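Local coordinates for protein synthesis inhibitor I (Hordeum vulgare, PDB 4FBH) that belongs to the plant ribosome-inactivating proteins and binds adenosine monophosphate in a pocket of this model, at residues H43-R48 with A219-D224; T17-A22 with A70-A75. All blocks are in the same frame, centred on the assembly; numbering follows the deposited sequence.

Contact 1. Residues H43-R48 with A219-D224; sequences HFSHNR and ALLKTD
His46 meets Leu220 and Thr223 with different parts of its ring. Methyl CD2 of Leu220 sits over the centre of one face, 3.5 Å from the His46 ring centroid and 10° off the ring normal, a CH-pi contact. At the ring's edge, His46 NE2 donates to Thr223 OG1 at 2.7 Å. This bond is bent, with an N-H...O angle of 137°, and the oxygen is tilted out of the ring plane. Ser45 makes the second polar link. Ser45 OG donates to Asp224 OD2 at 2.8 Å and meets the syn lone pair of that oxygen. Ser45 OG is anti to the backbone N (chi1 167°), which directs it at the carboxylate. Beside this pair, Leu221 CD2 packs against Ser45 CB at 3.9 Å and His43 NE2 at 3.8 Å.

Residues 43-48 form a tight beta hairpin; 219-224 take in the last part of helix 213-222 and the residues that follow it. Ser45 to Arg48 form a type I' turn, closed by backbone bonds in both directions between these two residues. His46 stands at the second position of that turn. On the helix side, Thr223 OG1 donates to Leu220 O at 2.6 Å, on a lone pair in the carbonyl plane. The same hydroxyl thus gives one bond back to the helix and takes one from His46, which should limit its rotation. The backbone N of Asp224 bonds to Leu221 O, which helps hold the chain turned toward Ser45.

Further out, helix 247-253 touches both His46, through Ala247 and Ala251, and Leu220, through Ala250. Arg48 NH2 reaches Gly255 O just beyond that helix.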
# COMPACT_ATOMS: atom_id res chain seq x y z
N HIS A 43 -1.69 3.87 19.28
CA HIS A 43 -0.76 2.74 19.24
C HIS A 43 0.48 3.02 18.41
O HIS A 43 0.44 3.02 17.18
CB HIS A 43 -1.46 1.47 18.76
CG HIS A 43 -0.62 0.24 18.84
ND1 HIS A 43 -1.05 -0.99 18.39
CD2 HIS A 43 0.64 0.03 19.32
CE1 HIS A 43 -0.11 -1.89 18.59
NE2 HIS A 43 0.93 -1.29 19.15
N PHE A 44 1.58 3.27 19.11
CA PHE A 44 2.86 3.54 18.49
C PHE A 44 3.82 2.42 18.82
O PHE A 44 3.60 1.65 19.76
CB PHE A 44 3.44 4.85 19.03
CG PHE A 44 2.85 6.08 18.42
CD1 PHE A 44 1.63 6.58 18.87
CD2 PHE A 44 3.50 6.75 17.39
CE1 PHE A 44 1.08 7.71 18.31
CE2 PHE A 44 2.96 7.89 16.83
CZ PHE A 44 1.74 8.37 17.29
N SER A 45 4.89 2.32 18.04
CA SER A 45 5.98 1.42 18.34
C SER A 45 7.24 2.05 17.79
O SER A 45 7.37 2.23 16.57
CB SER A 45 5.75 0.06 17.71
OG SER A 45 6.93 -0.72 17.75
N HIS A 46 8.16 2.39 18.69
CA HIS A 46 9.45 2.99 18.33
C HIS A 46 9.29 4.23 17.47
O HIS A 46 10.05 4.44 16.52
CB HIS A 46 10.35 1.97 17.61
CG HIS A 46 10.66 0.76 18.44
ND1 HIS A 46 11.95 0.45 18.84
CD2 HIS A 46 9.87 -0.21 18.94
CE1 HIS A 46 11.93 -0.66 19.55
NE2 HIS A 46 10.68 -1.08 19.63
N ASN A 47 8.28 5.03 17.80
CA ASN A 47 8.00 6.28 17.10
C ASN A 47 7.38 6.12 15.71
O ASN A 47 7.21 7.11 14.99
CB ASN A 47 9.23 7.19 17.05
CG ASN A 47 9.68 7.64 18.43
OD1 ASN A 47 8.85 7.94 19.30
ND2 ASN A 47 10.99 7.68 18.65
N ARG A 48 7.04 4.90 15.33
CA ARG A 48 6.36 4.66 14.06
C ARG A 48 4.89 4.38 14.29
O ARG A 48 4.52 3.73 15.26
CB ARG A 48 7.01 3.51 13.29
CG ARG A 48 8.52 3.64 13.11
CD ARG A 48 8.87 4.98 12.49
NE ARG A 48 8.03 5.24 11.33
CZ ARG A 48 7.88 6.43 10.76
NH1 ARG A 48 8.52 7.49 11.24
NH2 ARG A 48 7.08 6.56 9.70
N ALA A 219 8.04 -8.16 14.34
CA ALA A 219 9.33 -8.16 15.04
C ALA A 219 9.62 -6.87 15.84
O ALA A 219 10.34 -6.90 16.85
CB ALA A 219 10.46 -8.44 14.05
N LEU A 220 9.09 -5.74 15.38
CA LEU A 220 9.18 -4.50 16.14
C LEU A 220 8.23 -4.58 17.32
O LEU A 220 8.58 -4.20 18.43
CB LEU A 220 8.83 -3.30 15.26
CG LEU A 220 9.95 -2.30 14.97
CD1 LEU A 220 9.38 -0.96 14.53
CD2 LEU A 220 10.85 -2.13 16.18
N LEU A 221 7.02 -5.06 17.08
CA LEU A 221 6.02 -5.13 18.13
C LEU A 221 6.47 -5.98 19.32
O LEU A 221 6.18 -5.65 20.47
CB LEU A 221 4.66 -5.61 17.59
CG LEU A 221 3.96 -4.61 16.65
CD1 LEU A 221 2.68 -5.18 16.08
CD2 LEU A 221 3.69 -3.28 17.36
N LYS A 222 7.19 -7.06 19.04
CA LYS A 222 7.66 -7.97 20.08
C LYS A 222 8.57 -7.28 21.08
O LYS A 222 8.52 -7.57 22.28
CB LYS A 222 8.42 -9.13 19.45
CG LYS A 222 7.55 -10.18 18.82
CD LYS A 222 8.43 -11.22 18.17
CE LYS A 222 7.64 -12.35 17.57
NZ LYS A 222 8.59 -13.31 16.93
N THR A 223 9.40 -6.37 20.60
CA THR A 223 10.33 -5.65 21.47
C THR A 223 9.61 -4.75 22.47
O THR A 223 10.23 -4.25 23.41
CB THR A 223 11.33 -4.81 20.65
OG1 THR A 223 10.64 -3.74 19.99
CG2 THR A 223 12.04 -5.67 19.61
N ASP A 224 8.30 -4.55 22.29
CA ASP A 224 7.52 -3.63 23.13
C ASP A 224 6.81 -4.31 24.29
O ASP A 224 6.30 -3.65 25.20
CB ASP A 224 6.45 -2.90 22.31
CG ASP A 224 7.03 -1.86 21.40
OD1 ASP A 224 8.00 -1.19 21.81
OD2 ASP A 224 6.51 -1.72 20.28

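Contact 2. Residues T17-A22 with A70-A75; sequences TFNVQA and ASPTSA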
# COMPACT_ATOMS: atom_id res chain seq x y z
N THR A 17 -4.52 12.90 -2.82
CA THR A 17 -4.34 13.23 -4.22
C THR A 17 -2.87 13.50 -4.53
O THR A 17 -2.18 14.10 -3.73
CB THR A 17 -5.21 14.44 -4.59
OG1 THR A 17 -6.59 14.11 -4.39
CG2 THR A 17 -5.01 14.85 -6.04
N PHE A 18 -2.40 13.02 -5.69
CA PHE A 18 -1.05 13.32 -6.13
C PHE A 18 -1.02 13.62 -7.63
O PHE A 18 -1.61 12.92 -8.43
CB PHE A 18 -0.10 12.18 -5.80
CG PHE A 18 1.34 12.46 -6.15
CD1 PHE A 18 2.01 13.53 -5.59
CD2 PHE A 18 2.02 11.63 -7.04
CE1 PHE A 18 3.34 13.79 -5.91
CE2 PHE A 18 3.35 11.88 -7.36
CZ PHE A 18 4.01 12.96 -6.80
N ASN A 19 -0.32 14.69 -7.99
CA ASN A 19 -0.08 14.97 -9.39
C ASN A 19 1.25 14.37 -9.80
O ASN A 19 2.28 14.62 -9.16
CB ASN A 19 -0.09 16.48 -9.66
CG ASN A 19 -0.06 16.80 -11.14
OD1 ASN A 19 0.92 16.51 -11.83
ND2 ASN A 19 -1.14 17.37 -11.65
N VAL A 20 1.22 13.58 -10.87
CA VAL A 20 2.38 12.86 -11.38
C VAL A 20 3.58 13.77 -11.70
O VAL A 20 4.74 13.35 -11.61
CB VAL A 20 1.96 12.02 -12.62
CG1 VAL A 20 3.14 11.65 -13.49
CG2 VAL A 20 1.19 10.78 -12.18
N GLN A 21 3.30 15.02 -12.03
CA GLN A 21 4.34 15.97 -12.45
C GLN A 21 4.94 16.77 -11.30
O GLN A 21 5.87 17.56 -11.50
CB GLN A 21 3.78 16.92 -13.52
CG GLN A 21 3.37 16.23 -14.81
CD GLN A 21 4.53 15.49 -15.46
OE1 GLN A 21 5.65 16.00 -15.51
NE2 GLN A 21 4.26 14.28 -15.94
N ALA A 22 4.42 16.56 -10.09
CA ALA A 22 4.87 17.28 -8.91
C ALA A 22 6.26 16.85 -8.46
O ALA A 22 6.81 15.85 -8.93
CB ALA A 22 3.88 17.11 -7.77
N ALA A 70 -2.59 12.58 -14.09
CA ALA A 70 -1.48 12.60 -15.04
C ALA A 70 -1.19 14.03 -15.48
O ALA A 70 -0.14 14.31 -16.07
CB ALA A 70 -1.79 11.72 -16.24
N SER A 71 -2.13 14.92 -15.20
CA SER A 71 -2.02 16.31 -15.61
C SER A 71 -2.81 17.21 -14.65
O SER A 71 -3.78 16.76 -14.05
CB SER A 71 -2.53 16.48 -17.05
OG SER A 71 -1.63 15.90 -17.97
N PRO A 72 -2.37 18.47 -14.51
CA PRO A 72 -2.98 19.50 -13.66
C PRO A 72 -4.50 19.45 -13.56
O PRO A 72 -5.04 19.39 -12.45
CB PRO A 72 -2.54 20.81 -14.34
CG PRO A 72 -1.56 20.41 -15.46
CD PRO A 72 -1.16 19.00 -15.16
N THR A 73 -5.19 19.48 -14.69
CA THR A 73 -6.65 19.62 -14.68
C THR A 73 -7.37 18.31 -15.00
O THR A 73 -8.55 18.16 -14.71
CB THR A 73 -7.13 20.73 -15.64
OG1 THR A 73 -8.46 21.13 -15.29
CG2 THR A 73 -7.10 20.25 -17.08
N SER A 74 -6.64 17.38 -15.61
CA SER A 74 -7.21 16.09 -16.01
C SER A 74 -7.86 15.37 -14.83
O SER A 74 -7.39 15.44 -13.70
CB SER A 74 -6.13 15.20 -16.63
OG SER A 74 -5.74 15.68 -17.91
N ALA A 75 -8.96 14.68 -15.11
CA ALA A 75 -9.58 13.85 -14.09
C ALA A 75 -8.56 12.79 -13.74
O ALA A 75 -7.72 12.43 -14.58
CB ALA A 75 -10.86 13.23 -14.60
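An Asx turn at the end of edge strand 15-19 forms one side of this contact. Asn19 OD1 accepts from the backbone N of Gln21 at 2.8 Å. The N-H...O angle is 158°, and the donor lies in the carbonyl plane. The same residues run through a type I beta turn from Asn19 to Ala22, closed by Ala22 N on Asn19 O at 3.0 Å. The carboxamide is thus held by its oxygen, and its nitrogen faces the 70-75 loop. With chi1 at -171° the Asn19 side chain extends away from its own backbone N, and this brings the amide across to that loop. There Asn19 ND2 rests against the Ser71-Pro72 peptide, 3.4 Å from Ser71 C and 3.3 Å from Pro72 N. The proline nitrogen has no hydrogen to share, so this is packing and not a bond. Pro72 CD adds a looser touch to Asn19 ND2 at 3.9 Å. Val20 CB lies 4.2 Å from Ala70 CA, where the two backbones come closest. Gln21 CG approaches Ala70 O at 4.2 Å.

The contact lies at the surface, where strand 15-19 and its parallel neighbour 63-69 both end. Phe18 and Val20 share backbone bonds with Lys69, the last residue of strand 63-69. Helix 135-146 packs on Val20 through Leu138 and Ala139, and Arg135 bonds to the carbonyls of Val20 and Ala22.

From the N terminus, the chain first passes 17-22, at the end of edge strand 15-19. It then runs through helix 24-38 into the 43-48 hairpin before strand 63-69 brings it to 70-75. There contact 2 closes a loop of 47 residues. Contact 1 closes much later, when the chain comes back at 219-224 after 170 intervening residues. The two loops therefore cross, since 43-48 lies between the halves of contact 2. Contact 2 joins the ends of two parallel strands of the mixed sheet. Contact 1 ties the hairpin to helix 213-222. Their centres are 35 Å apart, on opposite sides of the chain's centre.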